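Local coordinates for S-adenosyl-L-methionine methyl transferase (Ruegeria pomeroyi DSS-3, PDB 3IHT), which binds S-adenosylmethionine in a Rossmann-like domain and probably transfers its methyl group to an acceptor, at residues 42-47 with 60-65; 90-95 with 123-128; 141-144 with 148-151. One frame throughout, in Å; residues are numbered along the deposited sequence. Where two conformers were deposited one is given.

Contact 1 (42-47 with 60-65)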
ATOM      1  N   GLY A  42      -6.121  23.297  17.883  1.00 18.76           N
ATOM      2  CA  GLY A  42      -5.080  22.429  18.413  1.00 17.95           C
ATOM      3  C   GLY A  42      -4.514  21.496  17.352  1.00 17.31           C
ATOM      4  O   GLY A  42      -5.103  21.307  16.275  1.00 16.66           O
ATOM      5  N   PRO A  43      -3.360  20.890  17.644  1.00 17.04           N
ATOM      6  CA  PRO A  43      -2.657  20.142  16.599  1.00 18.01           C
ATOM      7  C   PRO A  43      -3.264  18.805  16.204  1.00 17.36           C
ATOM      8  O   PRO A  43      -4.106  18.236  16.891  1.00 16.48           O
ATOM      9  CB  PRO A  43      -1.264  19.907  17.206  1.00 18.91           C
ATOM     10  CG  PRO A  43      -1.470  19.914  18.626  1.00 19.72           C
ATOM     11  CD  PRO A  43      -2.572  20.955  18.878  1.00 17.80           C
ATOM     12  N   VAL A  44      -2.808  18.346  15.055  1.00 16.74           N
ATOM     13  CA  VAL A  44      -3.053  17.011  14.555  1.00 16.50           C
ATOM     14  C   VAL A  44      -1.856  16.161  14.953  1.00 16.10           C
ATOM     15  O   VAL A  44      -0.707  16.580  14.786  1.00 16.48           O
ATOM     16  CB  VAL A  44      -3.204  17.031  13.039  1.00 16.66           C
ATOM     17  CG1 VAL A  44      -3.356  15.613  12.486  1.00 15.99           C
ATOM     18  CG2 VAL A  44      -4.355  18.023  12.609  1.00 17.10           C
ATOM     19  N   TYR A  45      -2.126  15.002  15.537  1.00 14.74           N
ATOM     20  CA  TYR A  45      -1.078  14.050  15.891  1.00 15.35           C
ATOM     21  C   TYR A  45      -1.129  12.888  14.924  1.00 16.92           C
ATOM     22  O   TYR A  45      -2.182  12.264  14.751  1.00 17.88           O
ATOM     23  CB  TYR A  45      -1.223  13.506  17.332  1.00 15.96           C
ATOM     24  CG  TYR A  45      -0.997  14.476  18.487  1.00 15.51           C
ATOM     25  CD1 TYR A  45      -0.489  15.772  18.281  1.00 16.65           C
ATOM     26  CD2 TYR A  45      -1.304  14.104  19.796  1.00 17.24           C
ATOM     27  CE1 TYR A  45      -0.302  16.657  19.320  1.00 17.43           C
ATOM     28  CE2 TYR A  45      -1.079  14.988  20.864  1.00 16.42           C
ATOM     29  CZ  TYR A  45      -0.572  16.266  20.614  1.00 15.71           C
ATOM     30  OH  TYR A  45      -0.375  17.170  21.643  1.00 18.37           O
ATOM     31  N   GLU A  46       0.015  12.566  14.329  1.00 16.60           N
ATOM     32  CA  GLU A  46       0.171  11.437  13.411  1.00 16.23           C
ATOM     33  C   GLU A  46       1.013  10.388  14.118  1.00 16.38           C
ATOM     34  O   GLU A  46       2.205  10.606  14.358  1.00 15.67           O
ATOM     35  CB  GLU A  46       0.865  11.929  12.125  1.00 16.66           C
ATOM     36  CG  GLU A  46       1.321  10.857  11.139  1.00 17.13           C
ATOM     37  CD  GLU A  46       0.188  10.214  10.359  1.00 21.22           C
ATOM     38  OE1 GLU A  46      -0.990  10.427  10.732  1.00 23.24           O
ATOM     39  OE2 GLU A  46       0.465   9.512   9.362  1.00 21.01           O
ATOM     40  N   LEU A  47       0.395   9.265  14.486  1.00 15.66           N
ATOM     41  CA  LEU A  47       1.086   8.233  15.245  1.00 16.39           C
ATOM     42  C   LEU A  47       1.589   7.182  14.270  1.00 17.53           C
ATOM     43  O   LEU A  47       0.791   6.383  13.711  1.00 18.36           O
ATOM     44  CB  LEU A  47       0.154   7.609  16.319  1.00 16.46           C
ATOM     45  CG  LEU A  47      -0.510   8.623  17.248  1.00 18.72           C
ATOM     46  CD1 LEU A  47      -1.339   7.913  18.355  1.00 20.57           C
ATOM     47  CD2 LEU A  47       0.518   9.555  17.885  1.00 18.79           C
ATOM     48  N   GLN A  60      -1.102  18.159   2.925  1.00 19.70           N
ATOM     49  CA  GLN A  60      -1.839  18.759   1.816  0.50 20.40           C
ATOM     50  C   GLN A  60      -3.232  19.274   2.240  1.00 20.54           C
ATOM     51  O   GLN A  60      -3.720  20.288   1.718  1.00 22.04           O
ATOM     52  CB  GLN A  60      -1.970  17.741   0.669  0.50 20.17           C
ATOM     53  CG  GLN A  60      -2.588  18.281  -0.614  0.50 21.72           C
ATOM     54  CD  GLN A  60      -2.361  17.366  -1.825  0.50 21.65           C
ATOM     55  OE1 GLN A  60      -1.258  16.868  -2.048  0.50 24.00           O
ATOM     56  NE2 GLN A  60      -3.390  17.191  -2.624  0.50 19.34           N
ATOM     57  N   HIS A  61      -3.884  18.569   3.173  1.00 18.73           N
ATOM     58  CA  HIS A  61      -5.278  18.831   3.534  1.00 19.44           C
ATOM     59  C   HIS A  61      -5.531  19.618   4.829  1.00 20.41           C
ATOM     60  O   HIS A  61      -6.586  20.202   4.996  1.00 20.23           O
ATOM     61  CB  HIS A  61      -6.051  17.498   3.560  1.00 18.57           C
ATOM     62  CG  HIS A  61      -6.286  16.951   2.195  1.00 20.06           C
ATOM     63  ND1 HIS A  61      -7.467  17.151   1.509  1.00 21.03           N
ATOM     64  CD2 HIS A  61      -5.475  16.258   1.362  1.00 19.22           C
ATOM     65  CE1 HIS A  61      -7.361  16.608   0.304  1.00 22.14           C
ATOM     66  NE2 HIS A  61      -6.163  16.060   0.194  1.00 18.73           N
ATOM     67  N   VAL A  62      -4.572  19.624   5.744  1.00 21.10           N
ATOM     68  CA  VAL A  62      -4.727  20.356   6.979  1.00 21.53           C
ATOM     69  C   VAL A  62      -4.305  21.799   6.759  1.00 23.30           C
ATOM     70  O   VAL A  62      -3.184  22.058   6.324  1.00 24.47           O
ATOM     71  CB  VAL A  62      -3.888  19.727   8.091  1.00 21.40           C
ATOM     72  CG1 VAL A  62      -3.867  20.598   9.357  1.00 19.99           C
ATOM     73  CG2 VAL A  62      -4.425  18.338   8.397  1.00 21.04           C
ATOM     74  N   GLN A  63      -5.191  22.712   7.127  1.00 25.09           N
ATOM     75  CA  GLN A  63      -4.931  24.153   7.029  0.50 26.06           C
ATOM     76  C   GLN A  63      -5.061  24.778   8.416  1.00 25.58           C
ATOM     77  O   GLN A  63      -5.993  24.480   9.149  1.00 27.44           O
ATOM     78  CB  GLN A  63      -5.935  24.807   6.072  0.50 26.68           C
ATOM     79  CG  GLN A  63      -6.091  24.102   4.714  0.50 27.76           C
ATOM     80  CD  GLN A  63      -4.792  24.012   3.965  0.50 27.27           C
ATOM     81  OE1 GLN A  63      -3.911  24.841   4.152  0.50 29.15           O
ATOM     82  NE2 GLN A  63      -4.650  22.989   3.133  0.50 26.77           N
ATOM     83  N   GLY A  64      -4.097  25.605   8.805  1.00 24.38           N
ATOM     84  CA  GLY A  64      -4.206  26.360  10.059  1.00 23.33           C
ATOM     85  C   GLY A  64      -4.026  25.602  11.373  1.00 22.71           C
ATOM     86  O   GLY A  64      -4.421  26.106  12.446  1.00 23.34           O
ATOM     87  N   ARG A  65      -3.452  24.401  11.282  1.00 20.44           N
ATOM     88  CA  ARG A  65      -3.085  23.575  12.436  1.00 19.35           C
ATOM     89  C   ARG A  65      -1.724  22.955  12.170  1.00 18.31           C
ATOM     90  O   ARG A  65      -1.370  22.681  11.021  1.00 18.71           O
ATOM     91  CB  ARG A  65      -4.103  22.451  12.634  1.00 19.22           C
ATOM     92  CG  ARG A  65      -5.406  22.914  13.213  1.00 18.81           C
ATOM     93  CD  ARG A  65      -6.370  21.733  13.379  1.00 18.85           C
ATOM     94  NE  ARG A  65      -7.198  21.530  12.188  1.00 17.64           N
ATOM     95  CZ  ARG A  65      -8.059  20.537  12.058  1.00 17.87           C
ATOM     96  NH1 ARG A  65      -8.156  19.627  13.008  1.00 19.58           N
ATOM     97  NH2 ARG A  65      -8.820  20.446  10.963  1.00 19.32           N
TER
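Arg65 lays its aliphatic chain against the backbone of Gly42 and sends its guanidinium on beside Val44. Arg65 CD lies 3.2 Å from Gly42 O, the closest approach. Arg65 CG is slightly farther from that oxygen; both are carbon-to-oxygen contacts. Val44 uses a single branch here. Its CG2 sits 4.1 Å from Arg65 NH1, obliquely to the guanidinium, and 4.2 Å from Val62 CG1, where the two valines reach toward each other tip to tip. With CG1 of Val44 anti to the backbone N (chi1 176°), CG2 is the branch left to face Val62 and Arg65.

One shell out, the chain of Arg65 bends at chi3 (-90°), and its end is held by partners beyond the two segments: NH1 bonds to Thr37 OG1 and Ser108 OG, NH2 to Ile34 O in the last turn of helix 15-36. Ser108 OG also bonds to Gly42 O, so one hydroxyl ties the carbonyl to the guanidinium. Val62, the first residue to leave helical angles after helix 53-61, packs on Ile34 as well.

The contact joins the start of strand 44-47 to the chain after helix 53-61, inside the beta-alpha-beta unit 44-47, 53-61, 67-71. Its chemistry implies a division of labour: thin packing between the segments, apolar between the valines and carbon against a carbonyl oxygen at Gly42, while the arginine's hydrogen bonds go to Ile34, Thr37 and Ser108.

Contact 2 (90-95 with 123-128). With SAM (S-adenosylmethionine), chain C.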
ATOM      1  N   GLY A  90      10.582   8.575  19.540  1.00 17.52           N
ATOM      2  CA  GLY A  90      10.652   7.558  20.578  1.00 18.02           C
ATOM      3  C   GLY A  90       9.435   6.644  20.517  1.00 18.52           C
ATOM      4  O   GLY A  90       8.630   6.679  19.588  1.00 19.05           O
ATOM      5  N   ASP A  91       9.334   5.821  21.521  1.00 19.15           N
ATOM      6  CA  ASP A  91       8.243   4.872  21.607  1.00 20.02           C
ATOM      7  C   ASP A  91       7.044   5.598  22.191  1.00 18.52           C
ATOM      8  O   ASP A  91       7.157   6.179  23.272  1.00 18.09           O
ATOM      9  CB  ASP A  91       8.659   3.737  22.526  1.00 20.00           C
ATOM     10  CG  ASP A  91       7.702   2.560  22.444  1.00 25.70           C
ATOM     11  OD1 ASP A  91       6.482   2.749  22.596  1.00 24.77           O
ATOM     12  OD2 ASP A  91       8.173   1.437  22.162  1.00 34.11           O
ATOM     13  N   ILE A  92       5.907   5.530  21.501  1.00 19.12           N
ATOM     14  CA  ILE A  92       4.721   6.257  21.943  1.00 19.29           C
ATOM     15  C   ILE A  92       4.248   5.858  23.334  1.00 19.88           C
ATOM     16  O   ILE A  92       3.558   6.621  23.984  1.00 19.66           O
ATOM     17  CB  ILE A  92       3.547   6.222  20.949  1.00 19.71           C
ATOM     18  CG1 ILE A  92       3.048   4.806  20.721  1.00 21.74           C
ATOM     19  CG2 ILE A  92       3.952   6.888  19.608  1.00 20.46           C
ATOM     20  CD1 ILE A  92       1.763   4.768  19.859  1.00 22.08           C
ATOM     21  N   ARG A  93       4.664   4.696  23.820  1.00 20.33           N
ATOM     22  CA  ARG A  93       4.273   4.311  25.170  0.70 20.62           C
ATOM     23  C   ARG A  93       4.902   5.246  26.217  1.00 20.71           C
ATOM     24  O   ARG A  93       4.323   5.452  27.301  1.00 21.65           O
ATOM     25  CB  ARG A  93       4.574   2.811  25.404  0.70 21.05           C
ATOM     26  CG  ARG A  93       3.655   1.907  24.547  0.70 22.26           C
ATOM     27  CD  ARG A  93       4.127   0.446  24.409  0.70 23.58           C
ATOM     28  NE  ARG A  93       5.436   0.314  23.768  0.70 24.22           N
ATOM     29  CZ  ARG A  93       6.083  -0.840  23.616  0.70 25.76           C
ATOM     30  NH1 ARG A  93       5.515  -1.982  24.009  0.70 24.31           N
ATOM     31  NH2 ARG A  93       7.285  -0.867  23.035  0.70 23.01           N
ATOM     32  N   GLU A  94       6.059   5.836  25.895  1.00 20.31           N
ATOM     33  CA  GLU A  94       6.654   6.861  26.726  0.70 20.25           C
ATOM     34  C   GLU A  94       6.363   8.279  26.230  1.00 19.29           C
ATOM     35  O   GLU A  94       6.132   9.176  27.028  1.00 17.94           O
ATOM     36  CB  GLU A  94       8.175   6.685  26.819  0.70 22.10           C
ATOM     37  CG  GLU A  94       8.606   5.526  27.720  0.70 26.01           C
ATOM     38  CD  GLU A  94       8.441   4.176  27.037  0.70 33.43           C
ATOM     39  OE1 GLU A  94       9.038   3.988  25.937  0.70 37.97           O
ATOM     40  OE2 GLU A  94       7.721   3.306  27.597  0.70 37.42           O
ATOM     41  N   THR A  95       6.394   8.490  24.919  1.00 17.37           N
ATOM     42  CA  THR A  95       6.256   9.847  24.392  1.00 17.54           C
ATOM     43  C   THR A  95       4.833  10.421  24.464  1.00 16.75           C
ATOM     44  O   THR A  95       4.683  11.626  24.575  1.00 17.47           O
ATOM     45  CB  THR A  95       6.789   9.996  22.953  1.00 17.76           C
ATOM     46  OG1 THR A  95       5.947   9.284  22.045  1.00 15.77           O
ATOM     47  CG2 THR A  95       8.252   9.542  22.837  1.00 16.64           C
ATOM     48  N   ASP A 123      -4.013  -5.792  17.469  1.00 18.02           N
ATOM     49  CA  ASP A 123      -5.150  -5.633  18.353  1.00 17.83           C
ATOM     50  C   ASP A 123      -4.745  -5.527  19.839  1.00 16.88           C
ATOM     51  O   ASP A 123      -5.285  -4.694  20.589  1.00 16.46           O
ATOM     52  CB  ASP A 123      -6.139  -6.736  18.135  1.00 18.58           C
ATOM     53  CG  ASP A 123      -7.250  -6.726  19.154  1.00 20.40           C
ATOM     54  OD1 ASP A 123      -8.082  -5.792  19.177  1.00 22.01           O
ATOM     55  OD2 ASP A 123      -7.310  -7.655  19.971  1.00 23.57           O
ATOM     56  N   ARG A 124      -3.745  -6.303  20.250  1.00 15.16           N
ATOM     57  CA  ARG A 124      -3.215  -6.125  21.620  1.00 14.42           C
ATOM     58  C   ARG A 124      -2.607  -4.730  21.840  1.00 14.02           C
ATOM     59  O   ARG A 124      -2.749  -4.135  22.922  1.00 12.70           O
ATOM     60  CB  ARG A 124      -2.202  -7.198  21.971  1.00 14.05           C
ATOM     61  CG  ARG A 124      -2.840  -8.577  22.055  1.00 13.72           C
ATOM     62  CD  ARG A 124      -1.871  -9.581  22.607  1.00 14.57           C
ATOM     63  NE  ARG A 124      -0.784  -9.936  21.698  1.00 14.51           N
ATOM     64  CZ  ARG A 124      -0.830 -10.900  20.782  1.00 16.82           C
ATOM     65  NH1 ARG A 124      -1.931 -11.587  20.544  1.00 17.21           N
ATOM     66  NH2 ARG A 124       0.261 -11.187  20.097  1.00 18.13           N
ATOM     67  N   PHE A 125      -1.940  -4.215  20.816  1.00 14.43           N
ATOM     68  CA  PHE A 125      -1.338  -2.890  20.905  1.00 14.98           C
ATOM     69  C   PHE A 125      -2.388  -1.792  20.926  1.00 14.78           C
ATOM     70  O   PHE A 125      -2.299  -0.856  21.703  1.00 14.67           O
ATOM     71  CB  PHE A 125      -0.375  -2.651  19.738  1.00 15.78           C
ATOM     72  CG  PHE A 125       0.479  -1.415  19.906  1.00 18.46           C
ATOM     73  CD1 PHE A 125       1.412  -1.331  20.915  1.00 19.20           C
ATOM     74  CD2 PHE A 125       0.334  -0.345  19.045  1.00 21.68           C
ATOM     75  CE1 PHE A 125       2.204  -0.200  21.085  1.00 24.69           C
ATOM     76  CE2 PHE A 125       1.145   0.805  19.198  1.00 23.32           C
ATOM     77  CZ  PHE A 125       2.068   0.875  20.212  1.00 24.48           C
ATOM     78  N   ALA A 126      -3.420  -1.947  20.120  1.00 14.95           N
ATOM     79  CA  ALA A 126      -4.552  -1.037  20.120  1.00 15.17           C
ATOM     80  C   ALA A 126      -5.180  -0.962  21.537  1.00 14.97           C
ATOM     81  O   ALA A 126      -5.501   0.129  22.038  1.00 13.65           O
ATOM     82  CB  ALA A 126      -5.597  -1.506  19.109  1.00 16.25           C
ATOM     83  N   ARG A 127      -5.336  -2.125  22.177  1.00 14.28           N
ATOM     84  CA  ARG A 127      -5.866  -2.171  23.518  1.00 14.05           C
ATOM     85  C   ARG A 127      -4.952  -1.401  24.471  1.00 14.24           C
ATOM     86  O   ARG A 127      -5.382  -0.520  25.237  1.00 13.47           O
ATOM     87  CB  ARG A 127      -6.002  -3.631  23.961  1.00 14.45           C
ATOM     88  CG  ARG A 127      -6.566  -3.852  25.357  1.00 16.12           C
ATOM     89  CD  ARG A 127      -6.544  -5.351  25.721  1.00 14.95           C
ATOM     90  NE  ARG A 127      -7.375  -6.161  24.812  1.00 16.19           N
ATOM     91  CZ  ARG A 127      -8.655  -6.465  25.009  1.00 18.05           C
ATOM     92  NH1 ARG A 127      -9.290  -6.097  26.132  1.00 16.94           N
ATOM     93  NH2 ARG A 127      -9.309  -7.182  24.088  1.00 18.17           N
ATOM     94  N   LEU A 128      -3.663  -1.717  24.413  1.00 14.20           N
ATOM     95  CA  LEU A 128      -2.710  -1.072  25.309  1.00 14.73           C
ATOM     96  C   LEU A 128      -2.648   0.460  25.134  1.00 14.56           C
ATOM     97  O   LEU A 128      -2.595   1.218  26.141  1.00 14.51           O
ATOM     98  CB  LEU A 128      -1.332  -1.688  25.084  1.00 14.62           C
ATOM     99  CG  LEU A 128      -0.189  -1.217  25.989  1.00 14.84           C
ATOM    100  CD1 LEU A 128       0.877  -2.320  26.033  1.00 16.04           C
ATOM    101  CD2 LEU A 128       0.366   0.142  25.460  1.00 16.07           C
TER
HETATM  102  N   SAM C 200       0.541   5.696   7.909  1.00 22.92           N
HETATM  103  CA  SAM C 200       1.892   5.496   7.284  1.00 22.42           C
HETATM  104  C   SAM C 200       1.875   5.857   5.780  1.00 22.09           C
HETATM  105  O   SAM C 200       2.886   5.710   5.051  1.00 20.79           O
HETATM  106  OXT SAM C 200       0.791   6.205   5.253  1.00 22.28           O
HETATM  107  CB  SAM C 200       2.450   4.080   7.535  1.00 22.44           C
HETATM  108  CG  SAM C 200       2.857   3.788   8.997  1.00 22.24           C
HETATM  109  SD  SAM C 200       3.633   2.126   9.232  1.00 17.48           S
HETATM  110  CE  SAM C 200       2.183   1.101   8.825  1.00 27.12           C
HETATM  111  C5' SAM C 200       3.669   2.076  11.076  1.00 26.02           C
HETATM  112  C4' SAM C 200       4.673   3.006  11.742  1.00 26.28           C
HETATM  113  O4' SAM C 200       4.382   3.048  13.155  1.00 26.05           O
HETATM  114  C3' SAM C 200       6.135   2.564  11.607  1.00 25.67           C
HETATM  115  O3' SAM C 200       6.963   3.599  11.074  1.00 26.14           O
HETATM  116  C2' SAM C 200       6.547   2.150  13.016  1.00 25.41           C
HETATM  117  O2' SAM C 200       7.933   2.308  13.378  1.00 23.79           O
HETATM  118  C1' SAM C 200       5.625   3.021  13.855  1.00 25.64           C
HETATM  119  N9  SAM C 200       5.440   2.491  15.232  1.00 26.66           N
HETATM  120  C8  SAM C 200       4.886   1.274  15.582  1.00 28.25           C
HETATM  121  N7  SAM C 200       4.879   1.170  16.936  1.00 27.36           N
HETATM  122  C5  SAM C 200       5.429   2.294  17.458  1.00 26.91           C
HETATM  123  C6  SAM C 200       5.650   2.700  18.775  1.00 25.59           C
HETATM  124  N6  SAM C 200       5.346   1.902  19.826  1.00 22.57           N
HETATM  125  N1  SAM C 200       6.203   3.954  18.967  1.00 21.32           N
HETATM  126  C2  SAM C 200       6.561   4.787  17.928  1.00 23.47           C
HETATM  127  N3  SAM C 200       6.350   4.365  16.614  1.00 24.37           N
HETATM  128  C4  SAM C 200       5.781   3.146  16.398  1.00 25.98           C
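Apolar contacts join the two helices, most of them at the ring of Phe125. Ile92 CD1 comes obliquely to Phe125 CZ at 3.9 Å, while Arg93 CD meets the edge of the same ring at CE1. Arg93 CG touches Leu128 CD2 at 3.8 Å, the side chains crossing at about a right angle. Phe125 has CG anti to its backbone nitrogen (chi1 -169°), which carries the ring out to the cofactor, Phe125 CZ 3.5 Å from SAM N6.

The side-chain bonds of Asp91 and Arg93 run within 90-95 and to the cofactor. Asp91 is the N-cap of helix 92-103: its OD1 takes Arg93 N through the anti lone pair. Arg93 grips the Asp91 carboxylate side-on in a salt bridge, NE to OD1 and NH2 to OD2 at 2.6 Å, both on the syn side but tilted about 30° out of its plane. Asp91 OD1 also accepts from SAM N6 at 3.1 Å, and Ile92 N donates to SAM N1 at 3.0 Å, so this helix start reads the adenine's Watson-Crick edge. An asparagine in place of Asp91 would probably cost Arg93 its charged mate and leave the guanidinium freer to swing away.

Ile92 packs on Phe70 of strand 67-71 and Leu114 lies against Ile92 and Phe125; the adenine end of the pocket sits between the start of helix 92-103 and the flank of helix 119-133.

Contact 3 (141-144 with 148-151); sequences GLMV and RMYF
Met143, a selenomethionine in this crystal like Met149, buries the most surface here and meets both partners with its side chain from CG outward. Its SE lies at the edge of the Phe151 ring, 3.8 Å from CZ and 5.0 Å from the ring centroid. The line from centroid to selenium runs 84° off the ring normal, so the selenium is almost in the ring plane and meets the C-H rim. This is a Met-aromatic contact of the edge type. Met143 CG adds a carbon contact to Phe151 CZ at 3.9 Å.

The terminal methyl serves the other partner: Met143 CE is 4.1 Å from Met149 CE, and the two side chains cross at about a right angle. Met143 starts with CG anti to the backbone nitrogen (chi1 -160°) and then bends at chi2 (-79°), which sets SE beside the ring and CE toward Met149. Met149 is folded at both chi2 and chi3, bringing its own methyl back to meet that of Met143.

The surroundings are largely apolar. Ile133 of helix 119-133 touches both methionines, and Ala126 and Ser130 also pack on Met149. Phe151 has a second aromatic neighbour in Tyr171 of strand 169-172, edge-to-face, and the Tyr171 hydroxyl bonds to Met149 N.

The arrangement is plain hydrophobic packing of a methyltransferase-type Rossmann-like fold: the loop leaving strand 141-145 turns back over one face of the sheet, where helix 119-133 also lies, before the chain enters strand 155-157.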
ATOM      1  N   GLY A 141     -12.646  16.890  19.506  1.00 17.66           N
ATOM      2  CA  GLY A 141     -11.563  16.218  18.802  1.00 17.06           C
ATOM      3  C   GLY A 141     -11.940  14.843  18.309  1.00 17.19           C
ATOM      4  O   GLY A 141     -12.771  14.159  18.917  1.00 16.52           O
ATOM      5  N   LEU A 142     -11.309  14.428  17.219  1.00 16.02           N
ATOM      6  CA  LEU A 142     -11.567  13.118  16.636  0.50 16.54           C
ATOM      7  C   LEU A 142     -10.308  12.246  16.674  1.00 16.38           C
ATOM      8  O   LEU A 142      -9.154  12.777  16.693  1.00 15.85           O
ATOM      9  CB  LEU A 142     -12.067  13.269  15.203  0.50 16.61           C
ATOM     10  CG  LEU A 142     -13.387  14.018  15.005  0.50 17.55           C
ATOM     11  CD1 LEU A 142     -13.722  14.090  13.514  0.50 16.85           C
ATOM     12  CD2 LEU A 142     -14.528  13.351  15.764  0.50 19.19           C
HETATM   13  N   MSE A 143     -10.533  10.930  16.719  1.00 16.42           N
HETATM   14  CA  MSE A 143      -9.481   9.917  16.705  1.00 16.36           C
HETATM   15  C   MSE A 143      -9.795   8.971  15.561  1.00 17.29           C
HETATM   16  O   MSE A 143     -10.896   8.420  15.483  1.00 17.74           O
HETATM   17  CB  MSE A 143      -9.380   9.217  18.085  1.00 17.04           C
HETATM   18  CG  MSE A 143      -8.065   8.515  18.331  1.00 18.79           C
HETATM   19 SE   MSE A 143      -8.009   6.803  17.443  0.75 18.84          SE
HETATM   20  CE  MSE A 143      -6.095   6.777  17.230  1.00 20.44           C
ATOM     21  N   VAL A 144      -8.872   8.834  14.611  1.00 16.61           N
ATOM     22  CA  VAL A 144      -9.038   7.927  13.463  1.00 16.82           C
ATOM     23  C   VAL A 144      -7.937   6.869  13.537  1.00 17.31           C
ATOM     24  O   VAL A 144      -6.752   7.201  13.687  1.00 17.90           O
ATOM     25  CB  VAL A 144      -8.939   8.668  12.128  1.00 16.79           C
ATOM     26  CG1 VAL A 144      -8.996   7.712  10.921  1.00 16.87           C
ATOM     27  CG2 VAL A 144     -10.010   9.764  12.043  1.00 16.81           C
ATOM     28  N   ARG A 148      -9.435  -1.177  15.505  1.00 21.36           N
ATOM     29  CA  ARG A 148     -10.480  -0.981  16.495  1.00 20.94           C
ATOM     30  C   ARG A 148      -9.898  -0.631  17.878  1.00 19.67           C
ATOM     31  O   ARG A 148      -8.959  -1.277  18.316  1.00 18.51           O
ATOM     32  CB  ARG A 148     -11.337  -2.215  16.634  1.00 22.46           C
ATOM     33  CG  ARG A 148     -12.526  -1.969  17.559  1.00 25.42           C
ATOM     34  CD  ARG A 148     -13.365  -3.181  17.749  1.00 33.23           C
ATOM     35  NE  ARG A 148     -13.909  -3.638  16.481  1.00 36.59           N
ATOM     36  CZ  ARG A 148     -15.064  -3.245  15.935  1.00 39.57           C
ATOM     37  NH1 ARG A 148     -15.845  -2.336  16.511  1.00 36.67           N
ATOM     38  NH2 ARG A 148     -15.421  -3.773  14.759  1.00 42.53           N
HETATM   39  N   MSE A 149     -10.447   0.397  18.530  1.00 18.05           N
HETATM   40  CA  MSE A 149      -9.865   0.928  19.744  1.00 16.81           C
HETATM   41  C   MSE A 149     -10.716   0.572  20.959  1.00 16.95           C
HETATM   42  O   MSE A 149     -11.822   0.055  20.823  1.00 17.73           O
HETATM   43  CB  MSE A 149      -9.686   2.437  19.623  1.00 16.55           C
HETATM   44  CG  MSE A 149      -8.867   2.859  18.444  1.00 17.25           C
HETATM   45 SE   MSE A 149      -7.020   2.129  18.397  0.75 17.88          SE
HETATM   46  CE  MSE A 149      -6.210   3.411  19.585  1.00 17.64           C
ATOM     47  N   TYR A 150     -10.168   0.812  22.143  1.00 15.66           N
ATOM     48  CA  TYR A 150     -10.783   0.440  23.388  1.00 16.57           C
ATOM     49  C   TYR A 150     -10.843   1.623  24.338  1.00 16.75           C
ATOM     50  O   TYR A 150     -10.133   1.668  25.346  1.00 17.47           O
ATOM     51  CB  TYR A 150      -9.946  -0.684  24.008  1.00 16.26           C
ATOM     52  CG  TYR A 150      -9.916  -1.978  23.197  1.00 16.33           C
ATOM     53  CD1 TYR A 150      -9.045  -2.146  22.143  1.00 16.92           C
ATOM     54  CD2 TYR A 150     -10.746  -3.054  23.541  1.00 20.47           C
ATOM     55  CE1 TYR A 150      -9.004  -3.322  21.415  1.00 16.91           C
ATOM     56  CE2 TYR A 150     -10.693  -4.241  22.833  1.00 20.13           C
ATOM     57  CZ  TYR A 150      -9.847  -4.371  21.778  1.00 21.07           C
ATOM     58  OH  TYR A 150      -9.792  -5.568  21.090  1.00 24.67           O
ATOM     59  N   PHE A 151     -11.671   2.608  24.002  1.00 16.89           N
ATOM     60  CA  PHE A 151     -11.758   3.856  24.742  1.00 17.06           C
ATOM     61  C   PHE A 151     -12.827   3.814  25.840  1.00 19.48           C
ATOM     62  O   PHE A 151     -13.730   2.992  25.782  1.00 19.23           O
ATOM     63  CB  PHE A 151     -12.078   5.012  23.791  1.00 17.34           C
ATOM     64  CG  PHE A 151     -10.986   5.312  22.820  1.00 15.54           C
ATOM     65  CD1 PHE A 151      -9.704   5.622  23.283  1.00 15.19           C
ATOM     66  CD2 PHE A 151     -11.214   5.295  21.459  1.00 17.55           C
ATOM     67  CE1 PHE A 151      -8.666   5.916  22.383  1.00 16.23           C
ATOM     68  CE2 PHE A 151     -10.183   5.616  20.569  1.00 17.10           C
ATOM     69  CZ  PHE A 151      -8.908   5.905  21.041  1.00 16.69           C
TER

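Contact 3 is the buried one; contacts 1 and 2 are only partly buried, and contact 2 has two exposed residues in Arg93 and Leu128. Contacts 1 and 3 reach the same sheet through strands 44-47 and 141-145, but contact 1 lies inside a beta-alpha-beta unit and contact 3 folds a loop back over its own strand. Contact 2 lies across the chain's centre from contact 1, with centres about 21 Å apart, and alone hydrogen-bonds the cofactor through its segments. The packing between its helices is apolar, against the selenium, ring and methyl packing of contact 3. Contacts 2 and 3 do meet: Asp123 OD1 probably bonds to Tyr150 OH, 2.6 Å away, and Ala126 packs on Met149.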